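SusD homolog (Bacteroides thetaiotaomicron VPI-5482, PDB 3IV0) probably binds glycans at the outer membrane, as SusD-family proteins do, although its own ligand and exact function are not established. Local coordinates at residues P181-S189 with R199-A207; K283-N294 with G353-N361. One frame throughout, in Å; residues are numbered along the deposited sequence. Where two conformers were deposited one is given.

Interaction 1: P181-S189 with R199-A207; sequences PGAEVLPWS and RASRGSVIA
The backbone N of Arg202 gives its hydrogen to Pro187 O at 2.9 Å, nearly straight at 173°, and this bond ties the loop 181-189 to the first turn of helix 202-219. That turn starts with a capping box: Ser201 N donates to Ser204 OG, and Ser204 N returns a bond to Ser201 OG. The Arg202 side chain, extended from CG to NE, then runs across Trp188. Its CD sits over one face of the indole, 3.5 Å from the centroid of the six-membered ring and only 9° off the normal, a clear CH-pi contact; the guanidinium plane is turned 72° from the ring. A salt bridge to Glu237 of helix 224-238 takes NH2, while NH1 reaches back to the loop through a water that also donates to Leu186 O. Leu186 itself reaches toward the helix start and also touches Ala125 of helix 117-142. Its two methyls part company: CD2 lies by the carbonyl oxygen Ala200 O at 3.5 Å, while CD1 packs against Val205 CG2 at 3.7 Å.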
ATOM      1  N   PRO A 181      16.216  18.147 -10.548  1.00 21.48           N
ATOM      2  CA  PRO A 181      16.943  17.171 -11.338  1.00 23.51           C
ATOM      3  C   PRO A 181      18.137  16.541 -10.625  1.00 24.28           C
ATOM      4  O   PRO A 181      18.502  15.417 -10.928  1.00 26.95           O
ATOM      5  CB  PRO A 181      17.430  17.991 -12.542  1.00 24.05           C
ATOM      6  CG  PRO A 181      17.386  19.387 -12.100  1.00 25.92           C
ATOM      7  CD  PRO A 181      16.248  19.491 -11.147  1.00 23.15           C
ATOM      8  N   GLY A 182      18.703  17.248  -9.659  1.00 23.41           N
ATOM      9  CA  GLY A 182      19.837  16.741  -8.882  1.00 21.95           C
ATOM     10  C   GLY A 182      19.495  15.903  -7.656  1.00 18.68           C
ATOM     11  O   GLY A 182      20.390  15.479  -6.936  1.00 19.64           O
ATOM     12  N   ALA A 183      18.204  15.688  -7.400  1.00 17.32           N
ATOM     13  CA  ALA A 183      17.751  14.967  -6.212  1.00 16.05           C
ATOM     14  C   ALA A 183      18.381  15.539  -4.962  1.00 15.13           C
ATOM     15  O   ALA A 183      18.934  14.830  -4.132  1.00 16.56           O
ATOM     16  CB  ALA A 183      18.014  13.420  -6.333  1.00 15.74           C
ATOM     17  N   GLU A 184      18.288  16.852  -4.855  1.00 16.93           N
ATOM     18  CA  GLU A 184      18.771  17.579  -3.681  1.00 17.62           C
ATOM     19  C   GLU A 184      17.680  17.892  -2.669  1.00 16.01           C
ATOM     20  O   GLU A 184      17.866  17.757  -1.464  1.00 17.42           O
ATOM     21  CB  GLU A 184      19.452  18.882  -4.103  1.00 19.16           C
ATOM     22  CG  GLU A 184      20.691  18.626  -4.924  1.00 26.79           C
ATOM     23  CD  GLU A 184      21.428  19.899  -5.301  1.00 39.32           C
ATOM     24  OE1 GLU A 184      20.933  20.998  -4.974  1.00 44.86           O
ATOM     25  OE2 GLU A 184      22.506  19.792  -5.924  1.00 47.00           O
ATOM     26  N   VAL A 185      16.547  18.375  -3.172  1.00 15.46           N
ATOM     27  CA  VAL A 185      15.415  18.675  -2.322  1.00 14.25           C
ATOM     28  C   VAL A 185      14.807  17.385  -1.742  1.00 14.37           C
ATOM     29  O   VAL A 185      14.582  17.298  -0.536  1.00 14.41           O
ATOM     30  CB  VAL A 185      14.377  19.501  -3.079  1.00 14.69           C
ATOM     31  CG1 VAL A 185      13.136  19.686  -2.237  1.00 14.24           C
ATOM     32  CG2 VAL A 185      14.969  20.871  -3.449  1.00 15.24           C
ATOM     33  N   LEU A 186      14.558  16.394  -2.591  1.00 13.52           N
ATOM     34  CA  LEU A 186      14.258  15.021  -2.126  1.00 12.83           C
ATOM     35  C   LEU A 186      15.347  14.119  -2.653  1.00 13.78           C
ATOM     36  O   LEU A 186      15.437  13.874  -3.835  1.00 13.66           O
ATOM     37  CB  LEU A 186      12.890  14.549  -2.649  1.00 13.45           C
ATOM     38  CG  LEU A 186      11.689  15.300  -2.086  1.00 12.06           C
ATOM     39  CD1 LEU A 186      10.421  14.791  -2.798  1.00 14.81           C
ATOM     40  CD2 LEU A 186      11.557  15.171  -0.567  1.00 15.62           C
ATOM     41  N   PRO A 187      16.181  13.593  -1.759  0.60 12.29           N
ATOM     42  CA  PRO A 187      17.248  12.770  -2.272  0.60 13.04           C
ATOM     43  C   PRO A 187      16.709  11.414  -2.677  0.60 12.73           C
ATOM     44  O   PRO A 187      15.542  11.088  -2.376  0.60 11.49           O
ATOM     45  CB  PRO A 187      18.169  12.615  -1.069  0.60 12.48           C
ATOM     46  CG  PRO A 187      17.221  12.623   0.093  0.60 11.30           C
ATOM     47  CD  PRO A 187      16.186  13.645  -0.290  0.60 15.49           C
ATOM     48  N   TRP A 188      17.536  10.628  -3.332  1.00 11.81           N
ATOM     49  CA  TRP A 188      17.177   9.242  -3.614  1.00 12.25           C
ATOM     50  C   TRP A 188      17.010   8.451  -2.327  1.00 13.25           C
ATOM     51  O   TRP A 188      16.137   7.612  -2.214  1.00 13.27           O
ATOM     52  CB  TRP A 188      18.205   8.545  -4.489  1.00 12.56           C
ATOM     53  CG  TRP A 188      18.292   9.070  -5.889  1.00 13.31           C
ATOM     54  CD1 TRP A 188      19.247   9.907  -6.376  1.00 14.65           C
ATOM     55  CD2 TRP A 188      17.385   8.820  -6.968  1.00 12.20           C
ATOM     56  NE1 TRP A 188      19.005  10.183  -7.701  1.00 16.59           N
ATOM     57  CE2 TRP A 188      17.877   9.511  -8.091  1.00 14.64           C
ATOM     58  CE3 TRP A 188      16.247   8.030  -7.110  1.00 12.35           C
ATOM     59  CZ2 TRP A 188      17.252   9.446  -9.331  1.00 16.72           C
ATOM     60  CZ3 TRP A 188      15.632   7.976  -8.349  1.00 14.52           C
ATOM     61  CH2 TRP A 188      16.143   8.684  -9.427  1.00 15.82           C
ATOM     62  N   SER A 189      17.850   8.734  -1.344  0.50 13.40           N
ATOM     63  CA  SER A 189      17.728   8.060  -0.082  0.50 14.23           C
ATOM     64  C   SER A 189      18.530   8.769   0.995  0.50 12.76           C
ATOM     65  O   SER A 189      19.520   9.433   0.733  0.50 14.41           O
ATOM     66  CB  SER A 189      18.214   6.625  -0.208  0.50 14.24           C
ATOM     67  OG  SER A 189      19.604   6.599  -0.488  0.50 23.88           O
ATOM     68  N   ARG A 199      10.764   8.887   5.567  1.00 10.21           N
ATOM     69  CA  ARG A 199      10.549  10.232   5.070  1.00 10.76           C
ATOM     70  C   ARG A 199      10.581  10.145   3.554  1.00  9.91           C
ATOM     71  O   ARG A 199      11.385   9.408   2.978  1.00 10.70           O
ATOM     72  CB  ARG A 199      11.668  11.164   5.589  1.00 10.65           C
ATOM     73  CG  ARG A 199      11.647  11.351   7.109  1.00 12.17           C
ATOM     74  CD  ARG A 199      10.532  12.264   7.603  1.00 13.47           C
ATOM     75  NE  ARG A 199      10.723  13.661   7.236  1.00 12.26           N
ATOM     76  CZ  ARG A 199      11.453  14.536   7.924  1.00 13.69           C
ATOM     77  NH1 ARG A 199      12.038  14.210   9.061  1.00 14.17           N
ATOM     78  NH2 ARG A 199      11.567  15.759   7.434  1.00 15.21           N
ATOM     79  N   ALA A 200       9.676  10.851   2.900  1.00 10.47           N
ATOM     80  CA  ALA A 200       9.583  10.763   1.457  1.00 11.20           C
ATOM     81  C   ALA A 200      10.913  11.053   0.762  1.00 12.09           C
ATOM     82  O   ALA A 200      11.571  12.059   1.059  1.00 11.22           O
ATOM     83  CB  ALA A 200       8.506  11.757   0.933  1.00 11.84           C
ATOM     84  N   SER A 201      11.284  10.197  -0.189  1.00  9.83           N
ATOM     85  CA  SER A 201      12.437  10.368  -1.049  1.00  9.90           C
ATOM     86  C   SER A 201      11.957  10.507  -2.493  1.00  9.91           C
ATOM     87  O   SER A 201      10.757  10.389  -2.790  1.00 10.68           O
ATOM     88  CB  SER A 201      13.347   9.155  -0.962  1.00 10.91           C
ATOM     89  OG  SER A 201      12.738   8.023  -1.618  1.00 11.36           O
ATOM     90  N   ARG A 202      12.899  10.701  -3.407  1.00 10.02           N
ATOM     91  CA  ARG A 202      12.574  10.733  -4.830  1.00 10.23           C
ATOM     92  C   ARG A 202      11.891   9.427  -5.243  1.00  9.94           C
ATOM     93  O   ARG A 202      10.960   9.408  -6.038  1.00 10.24           O
ATOM     94  CB  ARG A 202      13.841  11.004  -5.660  1.00 10.37           C
ATOM     95  CG  ARG A 202      13.579  11.311  -7.148  1.00 12.62           C
ATOM     96  CD  ARG A 202      14.907  11.634  -7.866  1.00 13.04           C
ATOM     97  NE  ARG A 202      14.735  12.033  -9.277  1.00 14.10           N
ATOM     98  CZ  ARG A 202      14.394  13.249  -9.668  1.00 16.00           C
ATOM     99  NH1 ARG A 202      14.104  14.184  -8.794  1.00 16.46           N
ATOM    100  NH2 ARG A 202      14.282  13.517 -10.961  1.00 16.52           N
ATOM    101  N   GLY A 203      12.401   8.312  -4.744  1.00 10.18           N
ATOM    102  CA  GLY A 203      11.796   6.998  -4.996  1.00 10.22           C
ATOM    103  C   GLY A 203      10.381   6.844  -4.492  1.00  9.30           C
ATOM    104  O   GLY A 203       9.532   6.241  -5.159  1.00  9.76           O
ATOM    105  N   SER A 204      10.061   7.444  -3.353  1.00  9.71           N
ATOM    106  CA  SER A 204       8.702   7.450  -2.842  1.00 10.11           C
ATOM    107  C   SER A 204       7.754   8.110  -3.875  1.00  9.08           C
ATOM    108  O   SER A 204       6.654   7.598  -4.187  1.00  9.25           O
ATOM    109  CB  SER A 204       8.618   8.248  -1.556  1.00  9.99           C
ATOM    110  OG  SER A 204       9.581   7.865  -0.602  1.00 10.59           O
ATOM    111  N   VAL A 205       8.182   9.276  -4.359  1.00  9.11           N
ATOM    112  CA  VAL A 205       7.424  10.028  -5.339  1.00  9.83           C
ATOM    113  C   VAL A 205       7.218   9.225  -6.613  1.00  9.84           C
ATOM    114  O   VAL A 205       6.096   9.152  -7.116  1.00  9.92           O
ATOM    115  CB  VAL A 205       8.083  11.387  -5.665  1.00  9.44           C
ATOM    116  CG1 VAL A 205       7.341  12.100  -6.796  1.00 11.08           C
ATOM    117  CG2 VAL A 205       8.138  12.298  -4.386  1.00 11.82           C
ATOM    118  N   ILE A 206       8.284   8.606  -7.120  1.00  9.20           N
ATOM    119  CA  ILE A 206       8.160   7.829  -8.343  1.00  9.46           C
ATOM    120  C   ILE A 206       7.173   6.675  -8.160  1.00  8.52           C
ATOM    121  O   ILE A 206       6.309   6.461  -9.025  1.00  9.21           O
ATOM    122  CB  ILE A 206       9.543   7.312  -8.789  1.00 10.05           C
ATOM    123  CG1 ILE A 206      10.433   8.480  -9.248  1.00 12.01           C
ATOM    124  CG2 ILE A 206       9.384   6.286  -9.927  1.00 12.01           C
ATOM    125  CD1 ILE A 206      11.908   8.116  -9.332  1.00 14.89           C
ATOM    126  N   ALA A 207       7.276   5.920  -7.083  1.00  8.31           N
ATOM    127  CA  ALA A 207       6.394   4.779  -6.875  1.00  9.48           C
ATOM    128  C   ALA A 207       4.944   5.213  -6.814  1.00  8.33           C
ATOM    129  O   ALA A 207       4.053   4.606  -7.422  1.00  9.36           O
ATOM    130  CB  ALA A 207       6.772   4.019  -5.630  1.00  9.78           C
TER
HETATM  131  O   HOH W   1      13.983  14.508  -6.063  1.00 15.52           O

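Interaction 2: K283-N294 with G353-N361; sequences KFSDNVSYSCLN and GTITSNSGN. With EDO (1,2-ethanediol), chain F.
Both oxygens of one buried carboxylate, that of Asp286, are spent on two consecutive residues, Thr356 and Ser357, where the chain leaves the strand of the beta hairpin 348-356. Asp286 OD1 takes two bonds: Ser357 N comes to its syn lone pair at 2.7 Å, and Ser357 OG meets OD1 at 2.6 Å from above the carboxylate plane, 40° out of it. Asp286 OD2 uses its own syn lone pair for Thr356 OG1, 2.7 Å away. The Ser357 hydroxyl reaches OD1 because it stands between its backbone N and carbonyl carbon (chi1 71°); there it also lies 2.7 Å from Ser285 OG.

Thr356 OG1 takes part in three bonds. While donating to Asp286 it accepts from Lys283 NZ at 2.9 Å and from Asn358 N, the latter closing an ST turn. Lys283 bends at chi3 (-86°) to bring its ammonium there, laying CD near Asn358 O; its salt bridge to Asp286 OD2 is a long one. Asn358 OD1 in turn accepts from Gly360 N in an Asx turn, and a water joins Asn358 ND2 to Ser285 N.

Beside this polar cluster the packing turns apolar. Leu293 CD2 lies against the backbone at the strand end, 3.6 Å from Ile355 O and equally near Ser357 N, and touches Ile355 CG2, while Cys292 SG lies against Ser357 CB. An ethanediol, probably from the crystallisation liquor, is held weakly by Asp286 O and Asn287 OD1 and also bonded by Lys295.

With three donors in place on its two oxygens and a lysine ammonium nearby, the buried Asp286 carboxylate is probably kept ionised and fixed in rotation, pinning the weakly bonded helical turn around residues 284-287 to the end of the hairpin.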
ATOM      1  N   LYS A 283      -1.478  -5.305  11.494  1.00 10.30           N
ATOM      2  CA  LYS A 283      -0.259  -5.905  10.966  1.00 11.56           C
ATOM      3  C   LYS A 283      -0.599  -7.270  10.393  1.00 10.97           C
ATOM      4  O   LYS A 283      -0.919  -8.212  11.138  1.00 12.04           O
ATOM      5  CB  LYS A 283       0.795  -6.020  12.059  1.00 11.99           C
ATOM      6  CG  LYS A 283       1.268  -4.641  12.516  1.00 13.37           C
ATOM      7  CD  LYS A 283       2.376  -4.710  13.550  1.00 13.32           C
ATOM      8  CE  LYS A 283       1.820  -4.845  14.939  1.00 12.97           C
ATOM      9  NZ  LYS A 283       2.885  -4.597  15.987  1.00 13.94           N
ATOM     10  N   PHE A 284      -0.474  -7.398   9.083  1.00 11.10           N
ATOM     11  CA  PHE A 284      -0.748  -8.668   8.429  1.00 11.97           C
ATOM     12  C   PHE A 284      -0.060  -9.820   9.135  1.00 11.22           C
ATOM     13  O   PHE A 284      -0.687 -10.874   9.438  1.00 11.49           O
ATOM     14  CB  PHE A 284      -0.261  -8.577   6.974  1.00 12.20           C
ATOM     15  CG  PHE A 284      -0.390  -9.854   6.174  1.00 10.96           C
ATOM     16  CD1 PHE A 284      -1.579 -10.157   5.549  1.00 11.87           C
ATOM     17  CD2 PHE A 284       0.674 -10.726   6.036  1.00 13.47           C
ATOM     18  CE1 PHE A 284      -1.719 -11.304   4.778  1.00 12.04           C
ATOM     19  CE2 PHE A 284       0.524 -11.880   5.262  1.00 11.78           C
ATOM     20  CZ  PHE A 284      -0.691 -12.157   4.663  1.00 11.94           C
ATOM     21  N   SER A 285       1.210  -9.646   9.434  1.00 10.57           N
ATOM     22  CA  SER A 285       1.983 -10.699  10.078  1.00 11.50           C
ATOM     23  C   SER A 285       1.286 -11.222  11.357  1.00 13.37           C
ATOM     24  O   SER A 285       1.271 -12.445  11.615  1.00 13.23           O
ATOM     25  CB  SER A 285       3.391 -10.198  10.381  1.00 11.89           C
ATOM     26  OG  SER A 285       4.228 -11.272  10.807  1.00 12.31           O
ATOM     27  N   ASP A 286       0.739 -10.317  12.174  1.00 11.40           N
ATOM     28  CA  ASP A 286       0.110 -10.709  13.435  1.00 13.24           C
ATOM     29  C   ASP A 286      -1.215 -11.390  13.240  1.00 15.11           C
ATOM     30  O   ASP A 286      -1.757 -11.965  14.185  1.00 14.95           O
ATOM     31  CB  ASP A 286       0.020  -9.536  14.409  1.00 13.60           C
ATOM     32  CG  ASP A 286       1.364  -9.199  15.046  1.00 14.29           C
ATOM     33  OD1 ASP A 286       2.243 -10.078  15.148  1.00 13.44           O
ATOM     34  OD2 ASP A 286       1.527  -8.050  15.531  1.00 16.01           O
ATOM     35  N   ASN A 287      -1.746 -11.342  12.016  1.00 12.83           N
ATOM     36  CA  ASN A 287      -2.978 -12.020  11.718  1.00 13.49           C
ATOM     37  C   ASN A 287      -2.757 -13.412  11.124  1.00 13.98           C
ATOM     38  O   ASN A 287      -3.712 -14.209  11.078  1.00 13.43           O
ATOM     39  CB  ASN A 287      -3.833 -11.159  10.770  1.00 11.60           C
ATOM     40  CG  ASN A 287      -4.354  -9.895  11.431  1.00 13.29           C
ATOM     41  OD1 ASN A 287      -4.657  -9.863  12.628  1.00 13.75           O
ATOM     42  ND2 ASN A 287      -4.481  -8.837  10.642  1.00 12.93           N
ATOM     43  N   VAL A 288      -1.541 -13.695  10.656  1.00 12.39           N
ATOM     44  CA  VAL A 288      -1.248 -14.960   9.981  1.00 12.59           C
ATOM     45  C   VAL A 288      -0.155 -15.743  10.695  1.00 12.96           C
ATOM     46  O   VAL A 288       0.385 -16.690  10.131  1.00 14.25           O
ATOM     47  CB  VAL A 288      -0.855 -14.764   8.498  1.00 13.22           C
ATOM     48  CG1 VAL A 288      -2.047 -14.173   7.757  1.00 15.30           C
ATOM     49  CG2 VAL A 288       0.359 -13.893   8.380  1.00 13.60           C
ATOM     50  N   SER A 289       0.134 -15.407  11.936  1.00 13.66           N
ATOM     51  CA  SER A 289       1.162 -16.089  12.737  1.00 13.38           C
ATOM     52  C   SER A 289       0.573 -16.639  14.009  1.00 14.20           C
ATOM     53  O   SER A 289      -0.396 -16.092  14.535  1.00 14.14           O
ATOM     54  CB  SER A 289       2.274 -15.104  13.120  1.00 14.02           C
ATOM     55  OG  SER A 289       2.910 -14.571  11.963  1.00 14.31           O
ATOM     56  N   TYR A 290       1.167 -17.716  14.526  1.00 15.35           N
ATOM     57  CA  TYR A 290       0.754 -18.241  15.828  1.00 15.58           C
ATOM     58  C   TYR A 290       1.911 -18.700  16.709  1.00 15.50           C
ATOM     59  O   TYR A 290       1.868 -18.489  17.910  1.00 16.50           O
ATOM     60  CB  TYR A 290      -0.282 -19.382  15.669  1.00 19.49           C
ATOM     61  CG  TYR A 290       0.268 -20.686  15.120  1.00 20.24           C
ATOM     62  CD1 TYR A 290       0.346 -20.926  13.756  1.00 20.58           C
ATOM     63  CD2 TYR A 290       0.711 -21.691  15.979  1.00 20.91           C
ATOM     64  CE1 TYR A 290       0.863 -22.098  13.261  1.00 25.47           C
ATOM     65  CE2 TYR A 290       1.236 -22.867  15.483  1.00 22.09           C
ATOM     66  CZ  TYR A 290       1.305 -23.068  14.133  1.00 24.57           C
ATOM     67  OH  TYR A 290       1.821 -24.239  13.620  1.00 26.73           O
ATOM     68  N   SER A 291       2.916 -19.328  16.118  1.00 16.53           N
ATOM     69  CA  SER A 291       3.897 -20.055  16.934  1.00 18.02           C
ATOM     70  C   SER A 291       4.762 -19.086  17.746  1.00 20.71           C
ATOM     71  O   SER A 291       5.167 -19.375  18.874  1.00 22.17           O
ATOM     72  CB  SER A 291       4.744 -20.978  16.065  1.00 18.20           C
ATOM     73  OG  SER A 291       5.530 -20.274  15.120  1.00 19.53           O
ATOM     74  N   CYS A 292       5.023 -17.909  17.196  1.00 19.42           N
ATOM     75  CA  CYS A 292       5.816 -16.901  17.910  1.00 20.64           C
ATOM     76  C   CYS A 292       4.979 -15.957  18.771  1.00 20.40           C
ATOM     77  O   CYS A 292       5.527 -15.115  19.476  1.00 22.51           O
ATOM     78  CB  CYS A 292       6.635 -16.098  16.900  1.00 20.87           C
ATOM     79  SG  CYS A 292       5.607 -15.265  15.639  1.00 20.95           S
ATOM     80  N   LEU A 293       3.652 -16.114  18.741  1.00 21.21           N
ATOM     81  CA  LEU A 293       2.728 -15.259  19.492  1.00 21.22           C
ATOM     82  C   LEU A 293       2.066 -16.011  20.639  1.00 20.80           C
ATOM     83  O   LEU A 293       1.167 -15.493  21.296  1.00 20.47           O
ATOM     84  CB  LEU A 293       1.626 -14.703  18.552  1.00 18.10           C
ATOM     85  CG  LEU A 293       2.040 -13.799  17.384  1.00 17.27           C
ATOM     86  CD1 LEU A 293       0.820 -13.397  16.562  1.00 17.12           C
ATOM     87  CD2 LEU A 293       2.803 -12.570  17.911  1.00 20.68           C
ATOM     88  N   ASN A 294       2.537 -17.202  20.987  0.60 25.54           N
ATOM     89  CA  ASN A 294       1.895 -17.948  22.084  0.60 27.12           C
ATOM     90  C   ASN A 294       0.389 -18.180  21.834  0.60 25.98           C
ATOM     91  O   ASN A 294      -0.404 -18.011  22.766  0.60 27.81           O
ATOM     92  CB  ASN A 294       2.038 -17.213  23.431  0.60 26.85           C
ATOM     93  CG  ASN A 294       3.473 -16.850  23.772  0.60 31.98           C
ATOM     94  OD1 ASN A 294       3.763 -15.702  24.122  0.60 42.92           O
ATOM     95  ND2 ASN A 294       4.371 -17.819  23.693  0.60 19.06           N
ATOM     96  N   GLY A 353       4.683  -7.475  28.326  1.00 36.50           N
ATOM     97  CA  GLY A 353       4.870  -8.811  27.798  1.00 33.50           C
ATOM     98  C   GLY A 353       4.178  -9.068  26.475  1.00 28.71           C
ATOM     99  O   GLY A 353       4.217 -10.184  25.990  1.00 29.95           O
ATOM    100  N   THR A 354       3.556  -8.052  25.885  1.00 28.14           N
ATOM    101  CA  THR A 354       2.845  -8.252  24.624  1.00 26.10           C
ATOM    102  C   THR A 354       3.821  -8.517  23.492  1.00 23.18           C
ATOM    103  O   THR A 354       4.759  -7.751  23.257  1.00 23.54           O
ATOM    104  CB  THR A 354       2.023  -7.033  24.240  1.00 24.66           C
ATOM    105  OG1 THR A 354       1.178  -6.656  25.333  1.00 32.27           O
ATOM    106  CG2 THR A 354       1.181  -7.323  23.009  1.00 26.98           C
ATOM    107  N   ILE A 355       3.567  -9.589  22.766  1.00 21.58           N
ATOM    108  CA  ILE A 355       4.430  -9.988  21.674  1.00 18.69           C
ATOM    109  C   ILE A 355       3.846  -9.544  20.329  1.00 17.90           C
ATOM    110  O   ILE A 355       2.663  -9.705  20.092  1.00 19.23           O
ATOM    111  CB  ILE A 355       4.619 -11.524  21.640  1.00 18.92           C
ATOM    112  CG1 ILE A 355       5.113 -12.050  22.993  1.00 23.99           C
ATOM    113  CG2 ILE A 355       5.602 -11.923  20.553  1.00 21.55           C
ATOM    114  CD1 ILE A 355       5.122 -13.561  23.035  1.00 26.56           C
ATOM    115  N   THR A 356       4.707  -9.001  19.467  1.00 14.05           N
ATOM    116  CA  THR A 356       4.339  -8.859  18.058  1.00 13.54           C
ATOM    117  C   THR A 356       5.296  -9.668  17.215  1.00 14.70           C
ATOM    118  O   THR A 356       6.495  -9.766  17.493  1.00 14.27           O
ATOM    119  CB  THR A 356       4.348  -7.379  17.586  1.00 14.87           C
ATOM    120  OG1 THR A 356       3.997  -7.298  16.194  1.00 13.61           O
ATOM    121  CG2 THR A 356       5.685  -6.747  17.767  1.00 16.84           C
ATOM    122  N   SER A 357       4.758 -10.198  16.134  1.00 12.86           N
ATOM    123  CA  SER A 357       5.589 -10.905  15.179  1.00 12.75           C
ATOM    124  C   SER A 357       6.282  -9.995  14.192  1.00 12.53           C
ATOM    125  O   SER A 357       7.125 -10.454  13.427  1.00 13.68           O
ATOM    126  CB  SER A 357       4.784 -11.962  14.414  1.00 13.39           C
ATOM    127  OG  SER A 357       3.866 -11.343  13.499  1.00 14.12           O
ATOM    128  N   ASN A 358       5.900  -8.712  14.179  1.00 12.64           N
ATOM    129  CA  ASN A 358       6.484  -7.781  13.243  1.00 12.31           C
ATOM    130  C   ASN A 358       6.631  -6.381  13.839  1.00 12.49           C
ATOM    131  O   ASN A 358       5.712  -5.567  13.774  1.00 12.63           O
ATOM    132  CB  ASN A 358       5.697  -7.754  11.928  1.00 12.05           C
ATOM    133  CG  ASN A 358       6.392  -6.905  10.872  1.00 12.18           C
ATOM    134  OD1 ASN A 358       7.476  -6.379  11.128  1.00 12.33           O
ATOM    135  ND2 ASN A 358       5.811  -6.812   9.681  1.00 12.34           N
ATOM    136  N   SER A 359       7.794  -6.120  14.423  1.00 11.05           N
ATOM    137  CA  SER A 359       8.167  -4.815  14.955  1.00 12.91           C
ATOM    138  C   SER A 359       8.645  -3.855  13.882  1.00 12.55           C
ATOM    139  O   SER A 359       8.990  -2.695  14.167  1.00 13.21           O
ATOM    140  CB  SER A 359       9.294  -5.001  15.974  1.00 14.55           C
ATOM    141  OG  SER A 359      10.456  -5.450  15.304  1.00 16.51           O
ATOM    142  N   GLY A 360       8.617  -4.282  12.630  1.00 12.02           N
ATOM    143  CA  GLY A 360       9.137  -3.489  11.535  1.00 11.39           C
ATOM    144  C   GLY A 360       8.180  -2.442  11.030  1.00 11.87           C
ATOM    145  O   GLY A 360       7.005  -2.410  11.379  1.00 12.23           O
ATOM    146  N   ASN A 361       8.704  -1.584  10.171  1.00 11.69           N
ATOM    147  CA  ASN A 361       7.879  -0.610   9.431  1.00 11.27           C
ATOM    148  C   ASN A 361       6.926  -1.337   8.509  1.00 12.50           C
ATOM    149  O   ASN A 361       7.204  -2.444   8.089  1.00 13.69           O
ATOM    150  CB  ASN A 361       8.771   0.326   8.590  1.00 11.28           C
ATOM    151  CG  ASN A 361       9.738   1.143   9.402  1.00 11.44           C
ATOM    152  OD1 ASN A 361       9.592   1.296  10.617  1.00 12.60           O
ATOM    153  ND2 ASN A 361      10.739   1.670   8.735  1.00 12.14           N
TER
HETATM  154  C1  EDO F   5      -3.003 -10.426  16.322  1.00 29.46           C
HETATM  155  O1  EDO F   5      -2.842 -11.704  16.875  1.00 32.44           O
HETATM  156  C2  EDO F   5      -4.343 -10.074  15.681  1.00 29.16           C
HETATM  157  O2  EDO F   5      -5.037 -11.218  15.216  1.00 31.40           O
HETATM  158  O   HOH W   2       2.999  -7.410   8.714  1.00 13.40           O

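In the fold
Both contacts are largely buried, but they belong to different parts of the chain: interaction 1 closes before interaction 2 opens, their centres lie 31 Å apart and they do not touch. The first joins near neighbours in sequence, a loop and the start of the helix that follows it, both within the region related to starch-binding outer-membrane proteins. The second bridges 58 intervening residues and brings a short helical turn to the end of a hairpin strand and the turn that follows. Their chemistry differs accordingly. Interaction 1 relies on one direct backbone bond, an aromatic face and aliphatic packing, its arginine charge answered from another helix; interaction 2 depends on a charged, hydroxyl-rich cluster satisfied largely across the contact itself.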